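Local atomic coordinates of Mll8374 protein (Mesorhizobium loti, PDB entry 3B5E), a protein that probably hydrolyses carboxylic esters as a serine carboxylesterase of the alpha/beta-hydrolase fold, its natural substrate not being established. Residues 37-42 and 71-76; 116-121 and 198-203; 141-146 and 162-167. One frame throughout, in Å; residues are numbered along the deposited sequence.

Interaction 1: residues 37-42 and 71-76; sequences HGSGVD and GFRWFE. With SO4 (sulfate ion), chain C.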
ATOM      1  N   HIS A  37      -5.531  -1.244   3.404  1.00 17.67           N
ATOM      2  CA  HIS A  37      -5.744  -2.279   4.404  1.00 17.83           C
ATOM      3  C   HIS A  37      -5.556  -3.726   3.912  1.00 18.64           C
ATOM      4  O   HIS A  37      -5.611  -4.008   2.729  1.00 17.02           O
ATOM      5  CB  HIS A  37      -7.162  -2.080   5.000  1.00 16.65           C
ATOM      6  CG  HIS A  37      -8.278  -2.273   4.010  1.00 17.01           C
ATOM      7  ND1 HIS A  37      -8.691  -3.521   3.587  1.00 16.84           N
ATOM      8  CD2 HIS A  37      -9.036  -1.377   3.324  1.00 19.79           C
ATOM      9  CE1 HIS A  37      -9.650  -3.383   2.685  1.00 18.31           C
ATOM     10  NE2 HIS A  37      -9.890  -2.093   2.514  1.00 17.92           N
ATOM     11  N   GLY A  38      -5.387  -4.643   4.869  1.00 19.22           N
ATOM     12  CA  GLY A  38      -5.397  -6.065   4.591  1.00 20.58           C
ATOM     13  C   GLY A  38      -6.788  -6.573   4.258  1.00 20.76           C
ATOM     14  O   GLY A  38      -7.799  -5.905   4.509  1.00 21.01           O
ATOM     15  N   SER A  39      -6.834  -7.769   3.704  1.00 19.74           N
ATOM     16  CA  SER A  39      -8.111  -8.374   3.295  1.00 21.07           C
ATOM     17  C   SER A  39      -8.968  -8.727   4.505  1.00 21.18           C
ATOM     18  O   SER A  39      -8.438  -9.120   5.558  1.00 22.71           O
ATOM     19  CB  SER A  39      -7.884  -9.602   2.439  1.00 22.32           C
ATOM     20  OG  SER A  39      -7.536 -10.713   3.235  1.00 21.75           O
ATOM     21  N   GLY A  40     -10.279  -8.561   4.352  1.00 20.65           N
ATOM     22  CA  GLY A  40     -11.224  -8.922   5.383  1.00 20.55           C
ATOM     23  C   GLY A  40     -11.524  -7.868   6.411  1.00 19.79           C
ATOM     24  O   GLY A  40     -12.321  -8.110   7.293  1.00 18.24           O
ATOM     25  N   VAL A  41     -10.933  -6.683   6.264  1.00 19.39           N
ATOM     26  CA  VAL A  41     -11.120  -5.564   7.210  1.00 19.73           C
ATOM     27  C   VAL A  41     -11.437  -4.298   6.405  1.00 19.66           C
ATOM     28  O   VAL A  41     -11.676  -4.383   5.201  1.00 21.04           O
ATOM     29  CB  VAL A  41      -9.871  -5.418   8.140  1.00 20.44           C
ATOM     30  CG1 VAL A  41      -9.727  -6.683   8.991  1.00 18.91           C
ATOM     31  CG2 VAL A  41      -8.600  -5.173   7.323  1.00 18.20           C
ATOM     32  N   ASP A  42     -11.437  -3.137   7.046  1.00 20.56           N
ATOM     33  CA  ASP A  42     -11.771  -1.904   6.332  1.00 21.17           C
ATOM     34  C   ASP A  42     -10.704  -0.810   6.470  1.00 19.25           C
ATOM     35  O   ASP A  42      -9.616  -1.022   7.022  1.00 19.56           O
ATOM     36  CB  ASP A  42     -13.180  -1.423   6.759  1.00 22.06           C
ATOM     37  CG  ASP A  42     -13.227  -0.875   8.179  1.00 24.99           C
ATOM     38  OD1 ASP A  42     -12.194  -0.511   8.760  1.00 24.01           O
ATOM     39  OD2 ASP A  42     -14.334  -0.801   8.722  1.00 35.14           O
ATOM     40  N   GLY A  71     -15.539  -7.182   6.052  1.00 25.39           N
ATOM     41  CA  GLY A  71     -14.654  -6.167   5.511  1.00 22.57           C
ATOM     42  C   GLY A  71     -14.571  -6.268   4.011  1.00 21.84           C
ATOM     43  O   GLY A  71     -15.564  -6.544   3.355  1.00 22.08           O
ATOM     44  N   PHE A  72     -13.372  -6.009   3.491  1.00 20.69           N
ATOM     45  CA  PHE A  72     -13.152  -5.762   2.079  1.00 18.70           C
ATOM     46  C   PHE A  72     -11.770  -6.281   1.658  1.00 19.21           C
ATOM     47  O   PHE A  72     -10.887  -6.578   2.497  1.00 17.71           O
ATOM     48  CB  PHE A  72     -13.330  -4.247   1.771  1.00 17.61           C
ATOM     49  CG  PHE A  72     -14.670  -3.720   2.222  1.00 18.50           C
ATOM     50  CD1 PHE A  72     -15.778  -3.823   1.392  1.00 18.36           C
ATOM     51  CD2 PHE A  72     -14.851  -3.212   3.521  1.00 20.93           C
ATOM     52  CE1 PHE A  72     -17.031  -3.424   1.837  1.00 20.69           C
ATOM     53  CE2 PHE A  72     -16.105  -2.804   3.962  1.00 20.58           C
ATOM     54  CZ  PHE A  72     -17.186  -2.912   3.115  1.00 22.76           C
ATOM     55  N   ARG A  73     -11.612  -6.396   0.351  1.00 18.39           N
ATOM     56  CA  ARG A  73     -10.343  -6.724  -0.255  1.00 19.82           C
ATOM     57  C   ARG A  73     -10.197  -5.964  -1.559  1.00 19.12           C
ATOM     58  O   ARG A  73     -11.157  -5.397  -2.060  1.00 18.69           O
ATOM     59  CB  ARG A  73     -10.219  -8.239  -0.474  1.00 19.28           C
ATOM     60  CG  ARG A  73     -11.354  -8.902  -1.312  1.00 20.08           C
ATOM     61  CD  ARG A  73     -11.140 -10.416  -1.450  1.00 23.66           C
ATOM     62  NE  ARG A  73      -9.813 -10.667  -2.011  1.00 26.29           N
ATOM     63  CZ  ARG A  73      -8.763 -11.145  -1.367  1.00 19.80           C
ATOM     64  NH1 ARG A  73      -8.857 -11.590  -0.119  1.00 22.81           N
ATOM     65  NH2 ARG A  73      -7.605 -11.248  -2.016  1.00 23.80           N
ATOM     66  N   TRP A  74      -8.978  -5.992  -2.092  1.00 19.24           N
ATOM     67  CA  TRP A  74      -8.554  -5.138  -3.202  1.00 19.46           C
ATOM     68  C   TRP A  74      -8.697  -5.785  -4.579  1.00 20.71           C
ATOM     69  O   TRP A  74      -8.821  -5.103  -5.576  1.00 21.20           O
ATOM     70  CB  TRP A  74      -7.106  -4.687  -2.944  1.00 18.22           C
ATOM     71  CG  TRP A  74      -7.072  -3.763  -1.732  1.00 16.13           C
ATOM     72  CD1 TRP A  74      -6.731  -4.086  -0.459  1.00 18.51           C
ATOM     73  CD2 TRP A  74      -7.452  -2.380  -1.708  1.00 12.88           C
ATOM     74  NE1 TRP A  74      -6.897  -3.010   0.364  1.00 16.77           N
ATOM     75  CE2 TRP A  74      -7.336  -1.944  -0.374  1.00 16.48           C
ATOM     76  CE3 TRP A  74      -7.911  -1.480  -2.678  1.00 19.58           C
ATOM     77  CZ2 TRP A  74      -7.612  -0.654  -0.003  1.00 20.58           C
ATOM     78  CZ3 TRP A  74      -8.184  -0.208  -2.301  1.00 17.94           C
ATOM     79  CH2 TRP A  74      -8.045   0.195  -0.973  1.00 18.58           C
ATOM     80  N   PHE A  75      -8.636  -7.107  -4.622  1.00 18.47           N
ATOM     81  CA  PHE A  75      -8.835  -7.858  -5.864  1.00 19.00           C
ATOM     82  C   PHE A  75      -9.162  -9.304  -5.526  1.00 19.72           C
ATOM     83  O   PHE A  75      -8.851  -9.773  -4.445  1.00 21.26           O
ATOM     84  CB  PHE A  75      -7.628  -7.744  -6.826  1.00 19.51           C
ATOM     85  CG  PHE A  75      -6.288  -7.939  -6.177  1.00 21.03           C
ATOM     86  CD1 PHE A  75      -5.806  -9.224  -5.877  1.00 20.78           C
ATOM     87  CD2 PHE A  75      -5.468  -6.847  -5.891  1.00 16.17           C
ATOM     88  CE1 PHE A  75      -4.560  -9.406  -5.315  1.00 19.65           C
ATOM     89  CE2 PHE A  75      -4.239  -7.020  -5.283  1.00 21.55           C
ATOM     90  CZ  PHE A  75      -3.770  -8.318  -4.999  1.00 24.07           C
ATOM     91  N   GLU A  76      -9.773 -10.007  -6.462  1.00 20.36           N
ATOM     92  CA  GLU A  76     -10.291 -11.338  -6.190  1.00 20.57           C
ATOM     93  C   GLU A  76      -9.170 -12.343  -6.001  1.00 21.19           C
ATOM     94  O   GLU A  76      -8.121 -12.287  -6.658  1.00 18.56           O
ATOM     95  CB  GLU A  76     -11.215 -11.790  -7.326  1.00 21.55           C
ATOM     96  CG  GLU A  76     -12.400 -10.874  -7.553  1.00 21.99           C
ATOM     97  CD  GLU A  76     -13.552 -11.042  -6.543  1.00 32.95           C
ATOM     98  OE1 GLU A  76     -13.412 -11.806  -5.551  1.00 30.96           O
ATOM     99  OE2 GLU A  76     -14.612 -10.383  -6.753  1.00 35.53           O
TER
HETATM  100  S   SO4 C 223      -5.060 -12.338   0.844  1.00 28.74           S
HETATM  101  O1  SO4 C 223      -4.824 -11.453  -0.269  1.00 35.23           O
HETATM  102  O2  SO4 C 223      -6.423 -12.313   1.335  1.00 41.15           O
HETATM  103  O3  SO4 C 223      -4.308 -11.921   1.959  1.00 28.86           O
HETATM  104  O4  SO4 C 223      -4.789 -13.709   0.435  1.00 33.70           O

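Interaction 2: residues 116-121 and 198-203; sequences LGYSNG and GHDIGD. With EDO (1,2-ethanediol), chain F; EDO (1,2-ethanediol), chain I.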
ATOM      1  N   LEU A 116       1.233   3.160   1.555  0.50 18.57           N
ATOM      2  CA  LEU A 116       1.434   2.190   2.644  0.50 17.97           C
ATOM      3  C   LEU A 116       0.336   1.120   2.600  0.50 19.76           C
ATOM      4  O   LEU A 116      -0.828   1.408   2.906  0.50 20.47           O
ATOM      5  CB  LEU A 116       1.451   2.916   4.005  0.50 18.02           C
ATOM      6  CG  LEU A 116       1.471   2.082   5.312  0.50 19.36           C
ATOM      7  CD1 LEU A 116       2.829   1.341   5.495  0.50 12.64           C
ATOM      8  CD2 LEU A 116       1.113   2.913   6.556  0.50 19.36           C
ATOM      9  N   GLY A 117       0.723  -0.117   2.246  1.00 16.88           N
ATOM     10  CA  GLY A 117      -0.198  -1.243   2.153  1.00 17.82           C
ATOM     11  C   GLY A 117       0.194  -2.357   3.101  1.00 17.27           C
ATOM     12  O   GLY A 117       1.378  -2.576   3.402  1.00 18.53           O
ATOM     13  N   TYR A 118      -0.818  -3.047   3.579  1.00 18.28           N
ATOM     14  CA  TYR A 118      -0.669  -4.265   4.360  1.00 19.60           C
ATOM     15  C   TYR A 118      -1.244  -5.452   3.625  1.00 19.40           C
ATOM     16  O   TYR A 118      -2.444  -5.474   3.285  1.00 19.50           O
ATOM     17  CB  TYR A 118      -1.345  -4.102   5.704  1.00 18.39           C
ATOM     18  CG  TYR A 118      -1.396  -5.363   6.556  1.00 18.18           C
ATOM     19  CD1 TYR A 118      -0.279  -6.173   6.720  1.00 17.55           C
ATOM     20  CD2 TYR A 118      -2.580  -5.722   7.220  1.00 21.54           C
ATOM     21  CE1 TYR A 118      -0.328  -7.303   7.506  1.00 19.32           C
ATOM     22  CE2 TYR A 118      -2.648  -6.842   7.997  1.00 23.09           C
ATOM     23  CZ  TYR A 118      -1.526  -7.661   8.118  1.00 19.05           C
ATOM     24  OH  TYR A 118      -1.586  -8.772   8.922  1.00 20.56           O
ATOM     25  N   SER A 119      -0.359  -6.426   3.369  1.00 20.36           N
ATOM     26  CA  SER A 119      -0.721  -7.730   2.834  1.00 18.74           C
ATOM     27  C   SER A 119      -1.423  -7.553   1.461  1.00 18.52           C
ATOM     28  O   SER A 119      -0.792  -7.047   0.535  1.00 18.67           O
ATOM     29  CB  SER A 119      -1.507  -8.507   3.887  1.00 21.21           C
ATOM     30  OG  SER A 119      -1.461  -9.891   3.628  1.00 23.83           O
ATOM     31  N   ASN A 120      -2.679  -7.968   1.319  1.00 19.29           N
ATOM     32  CA  ASN A 120      -3.440  -7.727   0.085  1.00 18.79           C
ATOM     33  C   ASN A 120      -3.319  -6.261  -0.377  1.00 18.32           C
ATOM     34  O   ASN A 120      -3.105  -5.995  -1.547  1.00 17.41           O
ATOM     35  CB  ASN A 120      -4.892  -8.124   0.311  1.00 19.11           C
ATOM     36  CG  ASN A 120      -5.755  -8.023  -0.947  1.00 22.75           C
ATOM     37  OD1 ASN A 120      -6.854  -7.509  -0.868  1.00 22.23           O
ATOM     38  ND2 ASN A 120      -5.267  -8.517  -2.089  1.00 18.49           N
ATOM     39  N   GLY A 121      -3.390  -5.311   0.565  1.00 16.42           N
ATOM     40  CA  GLY A 121      -3.210  -3.899   0.214  1.00 17.96           C
ATOM     41  C   GLY A 121      -1.824  -3.548  -0.308  1.00 18.29           C
ATOM     42  O   GLY A 121      -1.692  -2.705  -1.195  1.00 17.77           O
ATOM     43  N   GLY A 198       5.219 -12.138  13.198  1.00 18.48           N
ATOM     44  CA  GLY A 198       4.536 -12.929  12.201  1.00 18.33           C
ATOM     45  C   GLY A 198       3.868 -12.098  11.126  1.00 18.55           C
ATOM     46  O   GLY A 198       4.370 -11.054  10.697  1.00 18.47           O
ATOM     47  N   HIS A 199       2.715 -12.576  10.667  1.00 20.00           N
ATOM     48  CA  HIS A 199       1.944 -11.848   9.652  1.00 18.67           C
ATOM     49  C   HIS A 199       1.236 -10.586  10.192  1.00 18.57           C
ATOM     50  O   HIS A 199       0.905  -9.711   9.419  1.00 19.38           O
ATOM     51  CB  HIS A 199       0.936 -12.775   8.987  1.00 20.60           C
ATOM     52  CG  HIS A 199       0.385 -12.215   7.725  1.00 20.75           C
ATOM     53  ND1 HIS A 199       1.143 -12.079   6.585  1.00 23.64           N
ATOM     54  CD2 HIS A 199      -0.847 -11.735   7.423  1.00 24.04           C
ATOM     55  CE1 HIS A 199       0.401 -11.552   5.628  1.00 24.05           C
ATOM     56  NE2 HIS A 199      -0.803 -11.312   6.118  1.00 23.72           N
ATOM     57  N   ASP A 200       1.048 -10.490  11.501  1.00 19.07           N
ATOM     58  CA  ASP A 200       0.441  -9.317  12.094  1.00 20.65           C
ATOM     59  C   ASP A 200       1.430  -8.156  12.062  1.00 22.65           C
ATOM     60  O   ASP A 200       2.647  -8.352  12.103  1.00 22.94           O
ATOM     61  CB  ASP A 200       0.047  -9.548  13.560  1.00 21.36           C
ATOM     62  CG  ASP A 200      -1.241 -10.374  13.729  1.00 37.25           C
ATOM     63  OD1 ASP A 200      -1.906 -10.751  12.725  1.00 44.39           O
ATOM     64  OD2 ASP A 200      -1.596 -10.642  14.912  1.00 52.05           O
ATOM     65  N   ILE A 201       0.882  -6.946  12.045  1.00 21.30           N
ATOM     66  CA  ILE A 201       1.688  -5.752  12.014  1.00 21.86           C
ATOM     67  C   ILE A 201       1.441  -4.935  13.257  1.00 20.92           C
ATOM     68  O   ILE A 201       0.441  -5.109  13.961  1.00 20.75           O
ATOM     69  CB  ILE A 201       1.440  -4.908  10.735  1.00 23.04           C
ATOM     70  CG1 ILE A 201      -0.054  -4.567  10.571  1.00 25.12           C
ATOM     71  CG2 ILE A 201       2.023  -5.637   9.480  1.00 21.27           C
ATOM     72  CD1 ILE A 201      -0.318  -3.478   9.538  1.00 20.80           C
ATOM     73  N   GLY A 202       2.360  -4.033  13.545  1.00 21.59           N
ATOM     74  CA  GLY A 202       2.309  -3.319  14.821  1.00 23.40           C
ATOM     75  C   GLY A 202       3.387  -2.276  14.986  1.00 23.91           C
ATOM     76  O   GLY A 202       3.926  -1.775  14.031  1.00 21.33           O
ATOM     77  N   ASP A 203       3.722  -1.978  16.227  1.00 23.41           N
ATOM     78  CA  ASP A 203       4.720  -0.946  16.508  1.00 25.66           C
ATOM     79  C   ASP A 203       6.099  -1.127  15.885  1.00 23.06           C
ATOM     80  O   ASP A 203       6.696  -0.134  15.448  1.00 23.17           O
ATOM     81  CB  ASP A 203       4.882  -0.755  18.017  1.00 26.78           C
ATOM     82  CG  ASP A 203       3.586  -0.249  18.705  1.00 42.96           C
ATOM     83  OD1 ASP A 203       2.854   0.594  18.091  1.00 44.01           O
ATOM     84  OD2 ASP A 203       3.329  -0.727  19.865  1.00 52.93           O
TER
HETATM   85  C1  EDO F 226       0.606 -13.305  13.260  1.00 43.21           C
HETATM   86  O1  EDO F 226       1.687 -12.484  13.798  1.00 47.96           O
HETATM   87  C2  EDO F 226       0.971 -14.769  12.969  1.00 41.75           C
HETATM   88  O2  EDO F 226       1.581 -14.947  11.676  1.00 24.70           O
HETATM   89  C1  EDO I 229      -1.047 -12.031   0.749  1.00 26.50           C
HETATM   90  O1  EDO I 229      -2.020 -11.083   1.149  1.00 32.87           O
HETATM   91  C2  EDO I 229       0.248 -11.804   1.516  1.00 24.72           C
HETATM   92  O2  EDO I 229       1.083 -10.754   0.979  1.00 17.62           O
HETATM   93  O   HOH W   1      -3.549  -9.050  10.840  1.00 40.87           O

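Interaction 3: residues 141-146 and 162-167; sequences LLRPMP and LIIAGA. With EDO (1,2-ethanediol), chain I.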
ATOM      1  N   LEU A 141       5.586  -1.574   1.978  1.00 20.64           N
ATOM      2  CA  LEU A 141       4.869  -2.794   1.708  1.00 18.20           C
ATOM      3  C   LEU A 141       5.041  -3.731   2.909  1.00 20.32           C
ATOM      4  O   LEU A 141       6.126  -4.285   3.129  1.00 17.92           O
ATOM      5  CB  LEU A 141       5.416  -3.488   0.441  1.00 19.42           C
ATOM      6  CG  LEU A 141       5.488  -2.660  -0.857  1.00 19.61           C
ATOM      7  CD1 LEU A 141       6.037  -3.494  -1.998  1.00 18.73           C
ATOM      8  CD2 LEU A 141       4.153  -2.057  -1.266  1.00 18.10           C
ATOM      9  N   LEU A 142       3.970  -3.917   3.668  1.00 19.58           N
ATOM     10  CA  LEU A 142       4.029  -4.708   4.900  1.00 20.03           C
ATOM     11  C   LEU A 142       3.477  -6.100   4.599  1.00 19.83           C
ATOM     12  O   LEU A 142       2.323  -6.232   4.173  1.00 19.91           O
ATOM     13  CB  LEU A 142       3.235  -4.041   6.006  1.00 20.59           C
ATOM     14  CG  LEU A 142       3.628  -2.601   6.347  1.00 22.61           C
ATOM     15  CD1 LEU A 142       2.811  -2.105   7.552  1.00 21.91           C
ATOM     16  CD2 LEU A 142       5.137  -2.467   6.568  1.00 19.54           C
ATOM     17  N   ARG A 143       4.317  -7.119   4.794  1.00 20.08           N
ATOM     18  CA  ARG A 143       3.986  -8.528   4.513  1.00 18.93           C
ATOM     19  C   ARG A 143       3.460  -8.786   3.083  1.00 16.95           C
ATOM     20  O   ARG A 143       2.417  -9.403   2.912  1.00 18.71           O
ATOM     21  CB  ARG A 143       3.028  -9.097   5.542  1.00 19.29           C
ATOM     22  CG  ARG A 143       3.288  -8.693   6.976  1.00 20.44           C
ATOM     23  CD  ARG A 143       4.603  -9.255   7.526  1.00 20.39           C
ATOM     24  NE  ARG A 143       4.653  -8.897   8.935  1.00 19.41           N
ATOM     25  CZ  ARG A 143       5.039  -7.713   9.393  1.00 19.59           C
ATOM     26  NH1 ARG A 143       5.537  -6.777   8.592  1.00 18.92           N
ATOM     27  NH2 ARG A 143       4.964  -7.468  10.682  1.00 21.10           N
ATOM     28  N   PRO A 144       4.196  -8.324   2.037  1.00 19.63           N
ATOM     29  CA  PRO A 144       3.778  -8.483   0.663  1.00 20.47           C
ATOM     30  C   PRO A 144       4.254  -9.801   0.035  1.00 19.88           C
ATOM     31  O   PRO A 144       5.035 -10.518   0.625  1.00 21.11           O
ATOM     32  CB  PRO A 144       4.495  -7.327  -0.033  1.00 18.96           C
ATOM     33  CG  PRO A 144       5.828  -7.298   0.742  1.00 20.29           C
ATOM     34  CD  PRO A 144       5.479  -7.593   2.134  1.00 21.41           C
HETATM   35  N   MSE A 145       3.764 -10.083  -1.161  1.00 20.54           N
HETATM   36  CA  MSE A 145       4.211 -11.191  -1.987  1.00 20.40           C
HETATM   37  C   MSE A 145       3.987 -10.820  -3.443  1.00 21.05           C
HETATM   38  O   MSE A 145       3.218  -9.919  -3.718  1.00 21.83           O
HETATM   39  CB  MSE A 145       3.463 -12.493  -1.629  1.00 21.15           C
HETATM   40  CG  MSE A 145       1.992 -12.524  -2.011  1.00 20.76           C
HETATM   41 SE   MSE A 145       1.225 -14.260  -1.680  0.75 17.84          SE
HETATM   42  CE  MSE A 145       2.168 -15.309  -3.034  1.00 19.54           C
ATOM     43  N   PRO A 146       4.683 -11.496  -4.387  1.00 22.08           N
ATOM     44  CA  PRO A 146       4.337 -11.327  -5.794  1.00 22.19           C
ATOM     45  C   PRO A 146       2.957 -11.911  -6.083  1.00 20.48           C
ATOM     46  O   PRO A 146       2.602 -12.964  -5.548  1.00 17.94           O
ATOM     47  CB  PRO A 146       5.434 -12.126  -6.546  1.00 22.19           C
ATOM     48  CG  PRO A 146       6.543 -12.341  -5.516  1.00 22.45           C
ATOM     49  CD  PRO A 146       5.806 -12.436  -4.207  1.00 20.16           C
ATOM     50  N   LEU A 162      10.068   0.211   0.579  1.00 19.75           N
ATOM     51  CA  LEU A 162      10.373  -0.474   1.805  1.00 16.44           C
ATOM     52  C   LEU A 162       9.489  -1.741   1.837  1.00 18.18           C
ATOM     53  O   LEU A 162       8.302  -1.666   1.519  1.00 19.67           O
ATOM     54  CB  LEU A 162      10.074   0.429   3.012  1.00 17.72           C
ATOM     55  CG  LEU A 162      10.100  -0.208   4.380  1.00 20.01           C
ATOM     56  CD1 LEU A 162      11.535  -0.578   4.864  1.00 18.96           C
ATOM     57  CD2 LEU A 162       9.401   0.736   5.360  1.00 16.03           C
ATOM     58  N   ILE A 163      10.087  -2.883   2.218  1.00 17.04           N
ATOM     59  CA  ILE A 163       9.388  -4.150   2.442  1.00 17.77           C
ATOM     60  C   ILE A 163       9.677  -4.592   3.862  1.00 18.02           C
ATOM     61  O   ILE A 163      10.860  -4.550   4.309  1.00 19.14           O
ATOM     62  CB  ILE A 163       9.847  -5.247   1.420  1.00 18.35           C
ATOM     63  CG1 ILE A 163       9.413  -4.869   0.000  1.00 23.15           C
ATOM     64  CG2 ILE A 163       9.353  -6.639   1.861  1.00 18.11           C
ATOM     65  CD1 ILE A 163      10.102  -5.701  -1.080  1.00 19.65           C
ATOM     66  N   ILE A 164       8.629  -4.943   4.620  1.00 16.65           N
ATOM     67  CA  ILE A 164       8.833  -5.542   5.930  1.00 19.00           C
ATOM     68  C   ILE A 164       8.181  -6.905   5.993  1.00 18.96           C
ATOM     69  O   ILE A 164       6.950  -7.021   5.904  1.00 20.29           O
ATOM     70  CB  ILE A 164       8.290  -4.692   7.054  1.00 18.39           C
ATOM     71  CG1 ILE A 164       8.753  -3.244   6.916  1.00 22.02           C
ATOM     72  CG2 ILE A 164       8.720  -5.313   8.437  1.00 17.05           C
ATOM     73  CD1 ILE A 164       8.376  -2.371   8.109  1.00 17.27           C
ATOM     74  N   ALA A 165       9.034  -7.929   6.084  1.00 18.03           N
ATOM     75  CA  ALA A 165       8.667  -9.328   6.181  1.00 17.25           C
ATOM     76  C   ALA A 165       8.666  -9.740   7.625  1.00 17.80           C
ATOM     77  O   ALA A 165       9.454  -9.268   8.448  1.00 18.59           O
ATOM     78  CB  ALA A 165       9.660 -10.210   5.407  1.00 14.17           C
ATOM     79  N   GLY A 166       7.820 -10.716   7.926  1.00 19.22           N
ATOM     80  CA  GLY A 166       7.818 -11.261   9.264  1.00 16.91           C
ATOM     81  C   GLY A 166       8.558 -12.592   9.326  1.00 16.25           C
ATOM     82  O   GLY A 166       8.234 -13.511   8.608  1.00 18.64           O
ATOM     83  N   ALA A 167       9.526 -12.723  10.233  1.00 17.17           N
ATOM     84  CA  ALA A 167      10.302 -14.004  10.395  1.00 16.66           C
ATOM     85  C   ALA A 167       9.393 -15.155  10.764  1.00 17.00           C
ATOM     86  O   ALA A 167       9.637 -16.300  10.380  1.00 19.03           O
ATOM     87  CB  ALA A 167      11.395 -13.853  11.532  1.00 15.79           C
TER
HETATM   88  C1  EDO I 229      -1.047 -12.031   0.749  1.00 26.50           C
HETATM   89  O1  EDO I 229      -2.020 -11.083   1.149  1.00 32.87           O
HETATM   90  C2  EDO I 229       0.248 -11.804   1.516  1.00 24.72           C
HETATM   91  O2  EDO I 229       1.083 -10.754   0.979  1.00 17.62           O

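Interaction 1: residues 37-42 and 71-76
The imidazole of His37 is sandwiched: the indole nitrogen of Trp74 sits over the centre of one face, while CA of Asp42 and the carbonyl carbon of Val41 lie over the opposite one. At its edge, CE1 approaches Phe72 O at 3.4 Å. The two aromatic planes are inclined by 39°, and Trp74 also turns its edge to the backbone, NE1 donating to His37 O (2.9 Å) close to the indole plane. The imidazole's rotation is fixed from both ends: ND1 gives a nearly straight bond to Gly38 O (2.7 Å, 176°), and NE2 bonds to Gly64. With CG of His37 wedged between the backbone N and the carbonyl carbon (chi1 64°), the ring folds back over its own loop. That loop follows strand 32-36 of the central sheet; in alpha/beta hydrolases this position, with its HG motif, commonly borders the oxyanion hole. Its type II turn from Gly38 to Val41 docks on strand 71-73, Gly40 N donating to Phe72 O (2.8 Å) and Phe72 N to Val41 O. A side chain on Gly71 would run into Gly40 O and Val41 N. Ser39 OG and Arg73 NH1 converge on one sulfate oxygen, O2, at 2.7 and 2.9 Å. Arg73 is bent at chi3, and its NE and NH2 together grip Phe75 O side-on, in the guanidinium plane, while NH1 also bonds to Gln68.

Interaction 2: residues 116-121 and 198-203
Ser119 OG and His199 NE2 share a hydrogen bond of 2.9 Å, the serine oxygen lying at the imidazole edge near its plane. Ser119 sits on a probable nucleophile elbow (GxSxG, from Gly117 to Gly121) between strand 113-118 and helix 120-131; its strained backbone (phi 59°, psi -118°) fits that turn. His199 ND1 bonds to Asp169, consistent with a Ser-His-Asp catalytic triad. Beside this pair, Tyr118 OH donates to His199 O (2.7 Å), reaching it from above the carbonyl plane. A water donates to both Tyr118 OH and Asp200 OD1, bridging them. Tyr118 extends its ring across to the histidine loop because CG stands opposite the backbone N (chi1 173°). One ring face takes CB of Ser119 near the rim; on the other, Ile201 CD1 makes a CH-pi contact, 3.9 Å from the centroid. A leucine in place of Tyr118 would probably leave His199 O without this donor and Ile201 without its aromatic face, giving the histidine loop more freedom to move. Further round the ring, Ile201 CG2 packs against Tyr118 CE1 at 3.5 Å.

Interaction 3: residues 141-146 and 162-167
Leu142 and Ile164 lie side by side and point the same way, CD2 of the leucine nestling against the outer end of the isoleucine, 3.6 Å from CD1 and almost as near CG1. Ile164 also faces helix 203-214, where it meets Asp205 and Ile208. On the reverse side of the sheet, Ile163 CG2 is the bump that meets the rim of the Pro144 ring, 3.8 Å from CG, while its CG1 has a looser contact with Leu141 CD1. The branching at CB spreads Ile163 over both partners: CG2 stands opposite the backbone N, and CG1 opposite the carbonyl carbon (chi1 -67°). Leu179 of helix 176-185 touches both Pro144 and Ile163. These are neighbouring parallel strands, 138-142 and 160-166, of the central sheet of an alpha/beta-hydrolase fold, with Leu141 paired to Ile163 and Leu142 to Ile164. Their ladder runs from Leu141 N to Leu162 O (2.8 Å), then from Ile164 N to Leu141 O and from Arg143 N to Ile164 O. Where strand 138-142 ends, Arg143 curls back over its neighbour, its chain bent at chi2 (-67°). CD of Arg143 settles 3.6 Å from Gly166 N, and a side chain on that glycine would crowd NE. Arg143 NH1 gives Ile164 O a second bond, 3.0 Å long and from well above the carbonyl plane, while packing against Ile164 CG2 at 3.5 Å. The buried guanidinium has further partners: NE bonds to Gly198 O, and NH1 forms a salt bridge with Asp205.

How the interactions relate
From the N terminus, the chain leaves strand 32-36 through residues 37-42 and returns at 71-76, so interaction 1 closes a loop holding helix 47-53 and strand 58-62 before the others open. Interaction 2 then closes a much longer loop, from strand 113-118 to the segment before helix 203-214, and interaction 3 is nested inside it, joining strands 138-142 and 160-166. None cross. Trp74 N and Asn120 OD1, 2.9 Å apart, link interactions 1 and 2. Interactions 2 and 3, with centres about 8 Å apart, meet through Ser119 N and Leu142 O (2.8 Å) and share one ethanediol. Interactions 1 and 3 do not touch.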